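Local atomic coordinates of endoglucanase (Clostridium thermocellum, PDB entry 2C4X), a protein that probably hydrolyses cellulose, its C-terminal PKD and CBM44 domains forming this piece, in which the CBM44 module recognises beta-glucan chains, xyloglucan among them. Residues K11-F16 with S32-E37; V27-S32 with P59-K64; T70-L75 with T88-V93; G163-F168 with T216-E221. The protein carries 1 engineered substitution. One frame throughout, in Å; residues are numbered along the deposited sequence.

In the fold
From the N terminus, contact 1 closes the first loop: it joins residues 11-16 to the loop 32-37 beside a calcium ion. Contact 2 starts inside that loop, pairing strand 27-30 with strand 60-63. The two cross along the chain and share Ser-32, and strands 15-17, 27-30 and 60-63 form one sheet. Contact 3 follows in series and closes the hairpin of strands 69-79 and 84-93 in the second sheet. Its Val-73, Leu-75 and Ile-91 pack against Phe-14, Phe-29 and Ala-31 on and beside the first sheet. Contact 4 comes last, within the carbohydrate-binding module. It pairs strands 165-172 and 211-218 and touches none of the other three.

Contact 1 of 4, residues K11-F16 with S32-E37; sequences KAIFTF and SNSIDE. With CA (calcium ion), chain B.
The hydroxyl of Ser-34 reaches across to the backbone of Ile-13. Ser-34 OG accepts a hydrogen bond from Ile-13 N at 3.0 Å, with an N-H...O angle of 162°. OG stands beside its own backbone N (chi1 -60°), and this turn carries it over to the facing chain. A weak bond to Ala-31 O gives the same hydroxyl a further partner.

Ile-13 answers with a methyl. Its CG2 lies against the backbone of Asn-33, 3.6 Å from Asn-33 C. The same methyl of Ile-13 meets Asn-33 CB at 3.7 Å.

Two residues before Ile-13, Lys-11 forms a single antiparallel bridge with Ile-35, a hydrogen-bonded pair. Lys-11 N gives a nearly straight bond of 2.7 Å to Ile-35 O. The return bond, Ile-35 N to Lys-11 O, is 3.0 Å. The side chains of this pair barely meet. The lysine bends at its third and fourth torsions, and Lys-11 NZ ends 7.0 Å from Glu-37 OE2, too far for a salt bridge.

Asp-36 points away from residues 11-16. Both of its carboxylate oxygens hold the calcium ion, OD1 at 2.5 Å and OD2 at 2.4 Å. Asn-7, Gln-8, Asp-38, Asp-79 and a water complete the site.

The polar grip is therefore mostly made by backbone groups, with the buried Ser-34 hydroxyl as the one side chain that bonds across. Bridge and calcium ion both join the chain before strand 15-17 to the loop 32-37: the bridge through Lys-11 and Ile-35, the ion through Asn-7, Gln-8 and Asp-36.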
loop_
_atom_site.group_PDB
_atom_site.type_symbol
_atom_site.label_atom_id
_atom_site.label_comp_id
_atom_site.label_asym_id
_atom_site.label_seq_id
_atom_site.Cartn_x
_atom_site.Cartn_y
_atom_site.Cartn_z
ATOM N N LYS A 11 22.240 -27.141 -2.003
ATOM C CA LYS A 11 21.325 -26.250 -1.288
ATOM C C LYS A 11 21.110 -24.965 -2.080
ATOM O O LYS A 11 22.069 -24.323 -2.506
ATOM C CB LYS A 11 21.800 -26.015 0.144
ATOM C CG LYS A 11 21.708 -27.330 0.968
ATOM C CD LYS A 11 21.816 -27.174 2.487
ATOM C CE LYS A 11 20.513 -26.617 3.115
ATOM N NZ LYS A 11 19.217 -27.297 2.712
ATOM N N ALA A 12 19.840 -24.651 -2.321
ATOM C CA ALA A 12 19.433 -23.523 -3.138
ATOM C C ALA A 12 18.908 -22.400 -2.243
ATOM O O ALA A 12 18.067 -22.610 -1.356
ATOM C CB ALA A 12 18.367 -23.949 -4.138
ATOM N N ILE A 13 19.422 -21.203 -2.469
ATOM C CA ILE A 13 18.972 -20.031 -1.716
ATOM C C ILE A 13 19.365 -18.802 -2.518
ATOM O O ILE A 13 20.365 -18.814 -3.240
ATOM C CB ILE A 13 19.598 -19.964 -0.286
ATOM C CG1 ILE A 13 18.871 -18.908 0.572
ATOM C CG2 ILE A 13 21.104 -19.691 -0.373
ATOM C CD1 ILE A 13 19.155 -18.975 2.065
ATOM N N PHE A 14 18.564 -17.753 -2.406
ATOM C CA PHE A 14 18.945 -16.474 -2.977
ATOM C C PHE A 14 18.381 -15.313 -2.196
ATOM O O PHE A 14 17.415 -15.471 -1.447
ATOM C CB PHE A 14 18.558 -16.383 -4.467
ATOM C CG PHE A 14 17.073 -16.292 -4.718
ATOM C CD1 PHE A 14 16.315 -17.445 -4.931
ATOM C CD2 PHE A 14 16.438 -15.052 -4.769
ATOM C CE1 PHE A 14 14.937 -17.361 -5.179
ATOM C CE2 PHE A 14 15.066 -14.958 -5.007
ATOM C CZ PHE A 14 14.315 -16.110 -5.213
ATOM N N THR A 15 19.023 -14.155 -2.366
ATOM C CA THR A 15 18.498 -12.872 -1.925
ATOM C C THR A 15 18.427 -11.954 -3.159
ATOM O O THR A 15 18.938 -12.301 -4.231
ATOM C CB THR A 15 19.389 -12.216 -0.840
ATOM O OG1 THR A 15 20.697 -11.983 -1.374
ATOM C CG2 THR A 15 19.504 -13.106 0.399
ATOM N N PHE A 16 17.780 -10.798 -3.020
ATOM C CA PHE A 16 17.743 -9.834 -4.117
ATOM C C PHE A 16 17.831 -8.408 -3.596
ATOM O O PHE A 16 17.544 -8.141 -2.431
ATOM C CB PHE A 16 16.512 -10.024 -5.030
ATOM C CG PHE A 16 15.194 -9.960 -4.303
ATOM C CD1 PHE A 16 14.616 -8.728 -3.972
ATOM C CD2 PHE A 16 14.529 -11.128 -3.954
ATOM C CE1 PHE A 16 13.405 -8.666 -3.295
ATOM C CE2 PHE A 16 13.310 -11.079 -3.261
ATOM C CZ PHE A 16 12.748 -9.839 -2.937
ATOM N N SER A 32 24.510 -16.683 -4.339
ATOM C CA SER A 32 25.889 -17.051 -4.007
ATOM C C SER A 32 26.049 -17.877 -2.722
ATOM O O SER A 32 27.090 -18.503 -2.524
ATOM C CB SER A 32 26.796 -15.819 -3.976
ATOM O OG SER A 32 26.507 -15.021 -2.848
ATOM N N ASN A 33 25.025 -17.899 -1.866
ATOM C CA ASN A 33 25.074 -18.788 -0.700
ATOM C C ASN A 33 24.572 -20.195 -0.976
ATOM O O ASN A 33 24.619 -21.049 -0.086
ATOM C CB ASN A 33 24.410 -18.175 0.539
ATOM C CG ASN A 33 25.187 -16.979 1.078
ATOM O OD1 ASN A 33 24.597 -16.022 1.569
ATOM N ND2 ASN A 33 26.514 -17.027 0.974
ATOM N N SER A 34 24.110 -20.433 -2.206
ATOM C CA SER A 34 23.831 -21.789 -2.682
ATOM C C SER A 34 25.134 -22.591 -2.699
ATOM O O SER A 34 26.204 -22.055 -3.008
ATOM C CB SER A 34 23.208 -21.787 -4.087
ATOM O OG SER A 34 21.984 -21.072 -4.114
ATOM N N ILE A 35 25.044 -23.873 -2.375
ATOM C CA ILE A 35 26.241 -24.707 -2.291
ATOM C C ILE A 35 25.918 -26.183 -2.491
ATOM O O ILE A 35 24.861 -26.652 -2.080
ATOM C CB ILE A 35 27.015 -24.462 -0.942
ATOM C CG1 ILE A 35 28.345 -25.229 -0.914
ATOM C CG2 ILE A 35 26.114 -24.751 0.268
ATOM C CD1 ILE A 35 29.314 -24.770 0.196
ATOM N N ASP A 36 26.812 -26.895 -3.171
ATOM C CA ASP A 36 26.778 -28.340 -3.154
ATOM C C ASP A 36 27.842 -28.812 -2.173
ATOM O O ASP A 36 29.020 -28.478 -2.314
ATOM C CB ASP A 36 27.005 -28.943 -4.538
ATOM C CG ASP A 36 26.630 -30.401 -4.589
ATOM O OD1 ASP A 36 25.643 -30.778 -3.922
ATOM O OD2 ASP A 36 27.311 -31.189 -5.277
ATOM N N GLU A 37 27.416 -29.580 -1.175
ATOM C CA GLU A 37 28.301 -30.010 -0.106
ATOM C C GLU A 37 29.307 -31.087 -0.527
ATOM O O GLU A 37 30.406 -31.155 0.032
ATOM C CB GLU A 37 27.489 -30.471 1.111
ATOM C CG GLU A 37 26.409 -29.471 1.555
ATOM C CD GLU A 37 26.976 -28.215 2.206
ATOM O OE1 GLU A 37 28.181 -28.177 2.537
ATOM O OE2 GLU A 37 26.200 -27.259 2.403
HETATM CA CA CA B . 25.973 -33.080 -4.844
HETATM O O HOH W 1 27.519 -33.685 -6.601
#

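Contact 2 of 4, residues V27-S32 with P59-K64; sequences VVFNAS and PTITYK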
loop_
_atom_site.group_PDB
_atom_site.type_symbol
_atom_site.label_atom_id
_atom_site.label_comp_id
_atom_site.label_asym_id
_atom_site.label_seq_id
_atom_site.Cartn_x
_atom_site.Cartn_y
_atom_site.Cartn_z
ATOM N N VAL A 27 16.975 -5.415 -10.784
ATOM C CA VAL A 27 17.022 -6.199 -9.560
ATOM C C VAL A 27 18.187 -7.173 -9.719
ATOM O O VAL A 27 18.290 -7.865 -10.728
ATOM C CB VAL A 27 15.716 -7.010 -9.348
ATOM C CG1 VAL A 27 15.786 -7.831 -8.051
ATOM C CG2 VAL A 27 14.504 -6.085 -9.308
ATOM N N VAL A 28 19.081 -7.217 -8.741
ATOM C CA VAL A 28 20.140 -8.208 -8.779
ATOM C C VAL A 28 19.749 -9.367 -7.878
ATOM O O VAL A 28 19.587 -9.188 -6.675
ATOM C CB VAL A 28 21.516 -7.630 -8.367
ATOM C CG1 VAL A 28 22.569 -8.746 -8.323
ATOM C CG2 VAL A 28 21.941 -6.524 -9.325
ATOM N N PHE A 29 19.584 -10.547 -8.467
ATOM C CA PHE A 29 19.331 -11.758 -7.695
ATOM C C PHE A 29 20.663 -12.426 -7.419
ATOM O O PHE A 29 21.483 -12.602 -8.324
ATOM C CB PHE A 29 18.389 -12.709 -8.454
ATOM C CG PHE A 29 16.999 -12.159 -8.636
ATOM C CD1 PHE A 29 16.676 -11.399 -9.763
ATOM C CD2 PHE A 29 16.016 -12.394 -7.678
ATOM C CE1 PHE A 29 15.375 -10.898 -9.942
ATOM C CE2 PHE A 29 14.723 -11.886 -7.829
ATOM C CZ PHE A 29 14.398 -11.137 -8.967
ATOM N N ASN A 30 20.873 -12.796 -6.165
ATOM C CA ASN A 30 22.164 -13.302 -5.734
ATOM C C ASN A 30 22.012 -14.659 -5.051
ATOM O O ASN A 30 21.580 -14.743 -3.907
ATOM C CB ASN A 30 22.827 -12.271 -4.810
ATOM C CG ASN A 30 24.256 -12.620 -4.466
ATOM O OD1 ASN A 30 24.616 -13.789 -4.361
ATOM N ND2 ASN A 30 25.085 -11.599 -4.284
ATOM N N ALA A 31 22.360 -15.719 -5.773
ATOM C CA ALA A 31 22.278 -17.085 -5.250
ATOM C C ALA A 31 23.615 -17.596 -4.706
ATOM O O ALA A 31 23.828 -18.808 -4.616
ATOM C CB ALA A 31 21.763 -18.023 -6.339
ATOM N N SER A 32 24.510 -16.683 -4.339
ATOM C CA SER A 32 25.889 -17.051 -4.007
ATOM C C SER A 32 26.049 -17.877 -2.722
ATOM O O SER A 32 27.090 -18.503 -2.524
ATOM C CB SER A 32 26.796 -15.819 -3.976
ATOM O OG SER A 32 26.507 -15.021 -2.848
ATOM N N PRO A 59 26.361 -17.505 -9.861
ATOM C CA PRO A 59 25.209 -17.310 -8.964
ATOM C C PRO A 59 24.452 -15.967 -8.988
ATOM O O PRO A 59 23.434 -15.837 -8.304
ATOM C CB PRO A 59 25.796 -17.573 -7.566
ATOM C CG PRO A 59 27.252 -17.399 -7.686
ATOM C CD PRO A 59 27.648 -17.427 -9.141
ATOM N N THR A 60 24.903 -14.978 -9.748
ATOM C CA THR A 60 24.108 -13.750 -9.840
ATOM C C THR A 60 23.474 -13.553 -11.224
ATOM O O THR A 60 23.937 -14.098 -12.225
ATOM C CB THR A 60 24.878 -12.474 -9.408
ATOM O OG1 THR A 60 25.771 -12.083 -10.452
ATOM C CG2 THR A 60 25.659 -12.696 -8.102
ATOM N N ILE A 61 22.386 -12.789 -11.255
ATOM C CA ILE A 61 21.686 -12.462 -12.488
ATOM C C ILE A 61 20.942 -11.158 -12.218
ATOM O O ILE A 61 20.543 -10.888 -11.084
ATOM C CB ILE A 61 20.727 -13.617 -12.964
ATOM C CG1 ILE A 61 20.352 -13.439 -14.450
ATOM C CG2 ILE A 61 19.467 -13.733 -12.066
ATOM C CD1 ILE A 61 19.894 -14.723 -15.175
ATOM N N THR A 62 20.796 -10.334 -13.243
ATOM C CA THR A 62 20.020 -9.110 -13.109
ATOM C C THR A 62 18.784 -9.179 -14.004
ATOM O O THR A 62 18.804 -9.824 -15.066
ATOM C CB THR A 62 20.886 -7.816 -13.339
ATOM O OG1 THR A 62 20.107 -6.652 -13.044
ATOM C CG2 THR A 62 21.404 -7.722 -14.771
ATOM N N TYR A 63 17.714 -8.529 -13.560
ATOM C CA TYR A 63 16.407 -8.636 -14.192
ATOM C C TYR A 63 15.558 -7.375 -13.964
ATOM O O TYR A 63 15.678 -6.723 -12.930
ATOM C CB TYR A 63 15.664 -9.886 -13.675
ATOM C CG TYR A 63 14.503 -10.262 -14.555
ATOM C CD1 TYR A 63 14.721 -10.837 -15.805
ATOM C CD2 TYR A 63 13.187 -9.994 -14.168
ATOM C CE1 TYR A 63 13.672 -11.151 -16.640
ATOM C CE2 TYR A 63 12.121 -10.314 -14.998
ATOM C CZ TYR A 63 12.370 -10.892 -16.232
ATOM O OH TYR A 63 11.335 -11.205 -17.085
ATOM N N LYS A 64 14.699 -7.056 -14.934
ATOM C CA LYS A 64 13.779 -5.920 -14.862
ATOM C C LYS A 64 12.352 -6.387 -15.110
ATOM O O LYS A 64 12.103 -7.148 -16.046
ATOM C CB LYS A 64 14.128 -4.875 -15.934
ATOM C CG LYS A 64 15.513 -4.285 -15.833
ATOM C CD LYS A 64 15.799 -3.313 -16.975
ATOM C CE LYS A 64 16.463 -4.012 -18.139
ATOM N NZ LYS A 64 16.905 -3.050 -19.217
#
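Phe-29 faces Ile-61 and Tyr-63 across an antiparallel strand pair. Its CB touches Ile-61 CG2 at 3.9 Å. The ring then rises beside its own backbone N (chi1 -66°), which runs one edge along the partner strand. CD1 passes Ile-61 O near the ring plane. Phe-29 CE1 reaches CB of Tyr-63 at 3.9 Å. On the other edge and at the tip, CE2 and CZ meet Val-73 and Ile-91 of the second sheet. Val-27 CG1, from the same strand, sits 3.6 Å above one face of the Phe-29 ring, toward the rim.

Tyr-63 itself leads away from the pair. Its ring stacks on Phe-48, and its OH bonds to Asp-50.

The backbones are paired in register. Phe-29 N binds Ile-61 O at 2.8 Å, and Ile-61 N returns a bond to Phe-29 O. Val-27 and Tyr-63 also bond both ways. At the end of the ladder Ala-31 N binds Pro-59 O at 2.8 Å. Pro-59 CB lies 3.6 Å from Ser-32 N.

On the other face, the methyl CG2 of Thr-60 rests against the amide of Asn-30. Asn-30 OD1 accepts from Ser-32 N at 2.9 Å, which makes an Asx turn, and also from Ser-32 OG.

Val-27, Phe-29 and Ile-61 make one face mainly apolar, with Val-27 and Phe-29 buried against the second sheet. The other is more exposed. This is a sheet of a beta-sandwich, as in the immunoglobulin-like fold of PKD domains.

Contact 3 of 4, residues T70-L75 with T88-V93; sequences TYKVKL and TATIKV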
loop_
_atom_site.group_PDB
_atom_site.type_symbol
_atom_site.label_atom_id
_atom_site.label_comp_id
_atom_site.label_asym_id
_atom_site.label_seq_id
_atom_site.Cartn_x
_atom_site.Cartn_y
_atom_site.Cartn_z
ATOM N N THR A 70 3.130 -8.654 -7.807
ATOM C CA THR A 70 3.848 -9.530 -6.901
ATOM C C THR A 70 4.204 -10.809 -7.652
ATOM O O THR A 70 3.324 -11.523 -8.130
ATOM C CB THR A 70 3.001 -9.811 -5.648
ATOM O OG1 THR A 70 2.744 -8.571 -4.981
ATOM C CG2 THR A 70 3.729 -10.735 -4.693
ATOM N N TYR A 71 5.503 -11.074 -7.754
ATOM C CA TYR A 71 6.023 -12.184 -8.539
ATOM C C TYR A 71 6.671 -13.251 -7.651
ATOM O O TYR A 71 7.380 -12.924 -6.704
ATOM C CB TYR A 71 7.045 -11.652 -9.551
ATOM C CG TYR A 71 6.456 -10.625 -10.503
ATOM C CD1 TYR A 71 5.815 -11.030 -11.666
ATOM C CD2 TYR A 71 6.506 -9.247 -10.213
ATOM C CE1 TYR A 71 5.261 -10.098 -12.547
ATOM C CE2 TYR A 71 5.945 -8.290 -11.100
ATOM C CZ TYR A 71 5.327 -8.737 -12.256
ATOM O OH TYR A 71 4.777 -7.854 -13.145
ATOM N N LYS A 72 6.424 -14.522 -7.965
ATOM C CA LYS A 72 7.122 -15.626 -7.308
ATOM C C LYS A 72 8.356 -15.979 -8.129
ATOM O O LYS A 72 8.237 -16.360 -9.290
ATOM C CB LYS A 72 6.217 -16.854 -7.177
ATOM C CG LYS A 72 4.946 -16.611 -6.381
ATOM C CD LYS A 72 3.944 -17.774 -6.522
ATOM C CE LYS A 72 4.249 -18.926 -5.588
ATOM N NZ LYS A 72 3.029 -19.796 -5.398
ATOM N N VAL A 73 9.531 -15.834 -7.529
ATOM C CA VAL A 73 10.791 -16.126 -8.207
ATOM C C VAL A 73 11.280 -17.461 -7.680
ATOM O O VAL A 73 11.489 -17.614 -6.475
ATOM C CB VAL A 73 11.844 -15.007 -7.989
ATOM C CG1 VAL A 73 13.184 -15.344 -8.712
ATOM C CG2 VAL A 73 11.278 -13.664 -8.461
ATOM N N LYS A 74 11.394 -18.439 -8.582
ATOM C CA LYS A 74 11.870 -19.761 -8.231
ATOM C C LYS A 74 13.272 -19.984 -8.778
ATOM O O LYS A 74 13.517 -19.808 -9.974
ATOM C CB LYS A 74 10.922 -20.850 -8.760
ATOM C CG LYS A 74 11.395 -22.276 -8.452
ATOM C CD LYS A 74 10.382 -23.284 -8.958
ATOM C CE LYS A 74 10.637 -24.666 -8.396
ATOM N NZ LYS A 74 9.782 -25.701 -9.088
ATOM N N LEU A 75 14.187 -20.373 -7.891
ATOM C CA LEU A 75 15.524 -20.761 -8.299
ATOM C C LEU A 75 15.669 -22.260 -8.171
ATOM O O LEU A 75 15.348 -22.829 -7.128
ATOM C CB LEU A 75 16.579 -20.090 -7.410
ATOM C CG LEU A 75 18.013 -20.649 -7.457
ATOM C CD1 LEU A 75 18.690 -20.300 -8.796
ATOM C CD2 LEU A 75 18.831 -20.120 -6.263
ATOM N N THR A 88 12.086 -20.694 -3.454
ATOM C CA THR A 88 11.145 -19.731 -4.030
ATOM C C THR A 88 10.932 -18.571 -3.066
ATOM O O THR A 88 10.710 -18.778 -1.869
ATOM C CB THR A 88 9.773 -20.406 -4.375
ATOM O OG1 THR A 88 9.996 -21.471 -5.308
ATOM C CG2 THR A 88 8.789 -19.419 -4.992
ATOM N N ALA A 89 11.027 -17.350 -3.582
ATOM C CA ALA A 89 10.724 -16.172 -2.778
ATOM C C ALA A 89 9.867 -15.224 -3.606
ATOM O O ALA A 89 9.778 -15.362 -4.833
ATOM C CB ALA A 89 12.011 -15.481 -2.298
ATOM N N THR A 90 9.247 -14.264 -2.931
ATOM C CA THR A 90 8.332 -13.331 -3.563
ATOM C C THR A 90 8.981 -11.951 -3.690
ATOM O O THR A 90 9.669 -11.495 -2.777
ATOM C CB THR A 90 7.004 -13.250 -2.744
ATOM O OG1 THR A 90 6.209 -14.410 -3.019
ATOM C CG2 THR A 90 6.203 -12.026 -3.108
ATOM N N ILE A 91 8.763 -11.297 -4.827
ATOM C CA ILE A 91 9.195 -9.916 -5.013
ATOM C C ILE A 91 8.006 -9.048 -5.446
ATOM O O ILE A 91 7.244 -9.417 -6.357
ATOM C CB ILE A 91 10.392 -9.821 -6.032
ATOM C CG1 ILE A 91 11.019 -8.413 -6.041
ATOM C CG2 ILE A 91 9.974 -10.268 -7.456
ATOM C CD1 ILE A 91 12.332 -8.349 -6.843
ATOM N N LYS A 92 7.851 -7.904 -4.784
ATOM C CA LYS A 92 6.827 -6.939 -5.156
ATOM C C LYS A 92 7.428 -5.777 -5.941
ATOM O O LYS A 92 8.410 -5.160 -5.523
ATOM C CB LYS A 92 6.057 -6.441 -3.923
ATOM C CG LYS A 92 4.913 -5.497 -4.277
ATOM C CD LYS A 92 4.150 -4.996 -3.049
ATOM C CE LYS A 92 3.424 -3.697 -3.389
ATOM N NZ LYS A 92 2.482 -3.286 -2.313
ATOM N N VAL A 93 6.833 -5.496 -7.094
ATOM C CA VAL A 93 7.289 -4.427 -7.971
ATOM C C VAL A 93 6.172 -3.385 -8.038
ATOM O O VAL A 93 5.004 -3.721 -8.279
ATOM C CB VAL A 93 7.624 -4.960 -9.393
ATOM C CG1 VAL A 93 8.136 -3.834 -10.321
ATOM C CG2 VAL A 93 8.653 -6.124 -9.329
#
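The Tyr-71 ring has Ile-91 O at its edge, near the ring plane. Val-93 CG2 comes in obliquely and touches Tyr-71 CD2 at 3.9 Å. The ring of Tyr-65 stacks on Tyr-71, and the phenol OH bonds to Asn-67 O. Both ends of the tyrosine are thus fixed, since Tyr-71 CB also meets Ile-91 CG2 at 3.9 Å.

That methyl, Ile-91 CG2, has a second neighbour, Val-73 CG2 at 3.8 Å. Val-73 and Ile-91 face the other sheet, Val-73 against Phe-29 and Ile-91 against Phe-29 and Val-27. Ala-89, on the same face, touches Phe-14.

The backbone bonds are short, and that from Tyr-71 N to Ile-91 O (2.8 Å) is nearly straight at 177°. Val-73 N binds Ala-89 O at 2.7 Å.

The outer face carries threonines and lysines. Lys-74 CG runs anti to the backbone N (chi1 178°), and this brings it within 3.5 Å of Thr-88 OG1. In the same way, Lys-92 CG passes Thr-70 OG1 at 3.8 Å.

The lysines thus lend their methylenes to the strand pair, while their chain ends lead away from it. Backbone bonds and apolar contacts hold the hairpin together, without a salt bridge between the two segments.

Contact 4 of 4, residues G163-F168 with T216-E221; sequences GTTMTF and TLTLPE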
loop_
_atom_site.group_PDB
_atom_site.type_symbol
_atom_site.label_atom_id
_atom_site.label_comp_id
_atom_site.label_asym_id
_atom_site.label_seq_id
_atom_site.Cartn_x
_atom_site.Cartn_y
_atom_site.Cartn_z
ATOM N N GLY A 163 -15.830 -7.189 3.635
ATOM C CA GLY A 163 -14.631 -8.024 3.721
ATOM C C GLY A 163 -13.379 -7.357 3.170
ATOM O O GLY A 163 -12.274 -7.864 3.359
ATOM N N THR A 164 -13.553 -6.219 2.498
ATOM C CA THR A 164 -12.454 -5.524 1.804
ATOM C C THR A 164 -11.544 -4.752 2.757
ATOM O O THR A 164 -12.018 -4.022 3.630
ATOM C CB THR A 164 -13.010 -4.528 0.751
ATOM O OG1 THR A 164 -13.889 -5.214 -0.147
ATOM C CG2 THR A 164 -11.883 -3.840 -0.048
ATOM N N THR A 165 -10.235 -4.907 2.581
ATOM C CA THR A 165 -9.279 -4.094 3.313
ATOM C C THR A 165 -8.845 -2.921 2.436
ATOM O O THR A 165 -8.317 -3.113 1.341
ATOM C CB THR A 165 -8.063 -4.914 3.781
ATOM O OG1 THR A 165 -8.507 -5.977 4.632
ATOM C CG2 THR A 165 -7.067 -4.044 4.545
HETATM N N MSE A 166 -9.098 -1.711 2.928
HETATM C CA MSE A 166 -8.672 -0.483 2.268
HETATM C C MSE A 166 -7.364 0.002 2.877
HETATM O O MSE A 166 -7.168 -0.106 4.089
HETATM C CB MSE A 166 -9.728 0.609 2.455
HETATM C CG MSE A 166 -11.039 0.387 1.722
HETATM SE SE MSE A 166 -12.535 1.189 2.725
HETATM C CE MSE A 166 -12.830 -0.335 3.937
ATOM N N THR A 167 -6.493 0.559 2.035
ATOM C CA THR A 167 -5.254 1.189 2.478
ATOM C C THR A 167 -5.297 2.691 2.191
ATOM O O THR A 167 -5.493 3.103 1.047
ATOM C CB THR A 167 -4.028 0.544 1.775
ATOM O OG1 THR A 167 -3.960 -0.839 2.127
ATOM C CG2 THR A 167 -2.732 1.218 2.182
ATOM N N PHE A 168 -5.124 3.497 3.239
ATOM C CA PHE A 168 -5.083 4.956 3.125
ATOM C C PHE A 168 -3.641 5.417 3.305
ATOM O O PHE A 168 -2.897 4.830 4.095
ATOM C CB PHE A 168 -5.928 5.614 4.223
ATOM C CG PHE A 168 -7.406 5.316 4.145
ATOM C CD1 PHE A 168 -7.911 4.059 4.507
ATOM C CD2 PHE A 168 -8.299 6.312 3.755
ATOM C CE1 PHE A 168 -9.287 3.790 4.455
ATOM C CE2 PHE A 168 -9.678 6.062 3.699
ATOM C CZ PHE A 168 -10.176 4.797 4.055
ATOM N N THR A 216 -4.485 0.947 7.323
ATOM C CA THR A 216 -5.484 0.071 6.711
ATOM C C THR A 216 -6.788 0.023 7.505
ATOM O O THR A 216 -6.820 0.314 8.708
ATOM C CB THR A 216 -4.976 -1.373 6.500
ATOM O OG1 THR A 216 -4.745 -1.988 7.770
ATOM C CG2 THR A 216 -3.693 -1.400 5.663
ATOM N N LEU A 217 -7.854 -0.373 6.818
ATOM C CA LEU A 217 -9.179 -0.476 7.415
ATOM C C LEU A 217 -9.967 -1.569 6.700
ATOM O O LEU A 217 -10.029 -1.583 5.471
ATOM C CB LEU A 217 -9.897 0.871 7.295
ATOM C CG LEU A 217 -11.380 0.926 7.672
ATOM C CD1 LEU A 217 -11.580 0.647 9.143
ATOM C CD2 LEU A 217 -11.951 2.258 7.296
ATOM N N THR A 218 -10.556 -2.486 7.464
ATOM C CA THR A 218 -11.392 -3.535 6.882
ATOM C C THR A 218 -12.878 -3.285 7.126
ATOM O O THR A 218 -13.304 -3.062 8.271
ATOM C CB THR A 218 -11.000 -4.937 7.407
ATOM O OG1 THR A 218 -9.606 -5.144 7.184
ATOM C CG2 THR A 218 -11.779 -6.040 6.690
ATOM N N LEU A 219 -13.659 -3.301 6.045
ATOM C CA LEU A 219 -15.113 -3.374 6.159
ATOM C C LEU A 219 -15.468 -4.828 6.494
ATOM O O LEU A 219 -15.160 -5.721 5.712
ATOM C CB LEU A 219 -15.794 -2.932 4.855
ATOM C CG LEU A 219 -17.334 -2.976 4.847
ATOM C CD1 LEU A 219 -17.907 -1.927 5.808
ATOM C CD2 LEU A 219 -17.900 -2.779 3.446
ATOM N N PRO A 220 -16.087 -5.075 7.670
ATOM C CA PRO A 220 -16.378 -6.454 8.081
ATOM C C PRO A 220 -17.266 -7.220 7.095
ATOM O O PRO A 220 -18.128 -6.633 6.432
ATOM C CB PRO A 220 -17.092 -6.278 9.427
ATOM C CG PRO A 220 -16.632 -4.948 9.923
ATOM C CD PRO A 220 -16.518 -4.100 8.689
ATOM N N GLU A 221 -17.051 -8.528 7.024
ATOM C CA GLU A 221 -17.771 -9.402 6.096
ATOM C C GLU A 221 -19.295 -9.484 6.289
ATOM O O GLU A 221 -20.021 -9.803 5.343
ATOM C CB GLU A 221 -17.171 -10.806 6.147
ATOM C CG GLU A 221 -16.890 -11.362 4.775
ATOM C CD GLU A 221 -15.542 -12.052 4.695
ATOM O OE1 GLU A 221 -15.434 -13.199 5.191
ATOM O OE2 GLU A 221 -14.597 -11.449 4.126
#
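Leu-217 O is approached by three groups of the facing strand. Met-166 N gives Leu-217 O a hydrogen bond of 2.7 Å, at an N-H...O angle of 164°. Thr-165 CA makes a weaker C-H...O contact, and the methyl CE of Met-166 lies 3.4 Å from Leu-217 O. Met-166 is present as selenomethionine. Its chain bends at the second and third torsions, which curls CE back over the partner strand. There Met-166 CE also touches Leu-219 CB at 4.0 Å. Leu-217 N returns the backbone bond, to Met-166 O.

On the same side as the selenomethionine, Phe-168 CE1 meets Leu-217 CB at 4.1 Å. Met-231, Ile-233 and Ile-185 of the opposing sheet complete this apolar layer.

The other side of the sheet carries threonines. Thr-165 OG1 and Thr-218 OG1 share a hydrogen bond of 2.9 Å, and either could be the donor. Both hydroxyls stand beside their own backbone N (chi1 -60° for Thr-165), which turns them to each other. Thr-167 and Thr-216 lie side by side, with Thr-167 OG1 3.6 Å from Thr-216 CG2.

Beyond the strands the chains stay joined. Leu-219 N binds Thr-164 O at 3.0 Å, and Gly-163 N bonds to Leu-219 O. Glu-221 OE2 comes to 3.4 Å from Gly-163 CA.

Two chemistries thus divide the faces of this outer strand pair of the CBM44 beta-sandwich. One face is apolar and turned to the core; the other is hydroxyl-lined, with one bond tying its threonines across the strands.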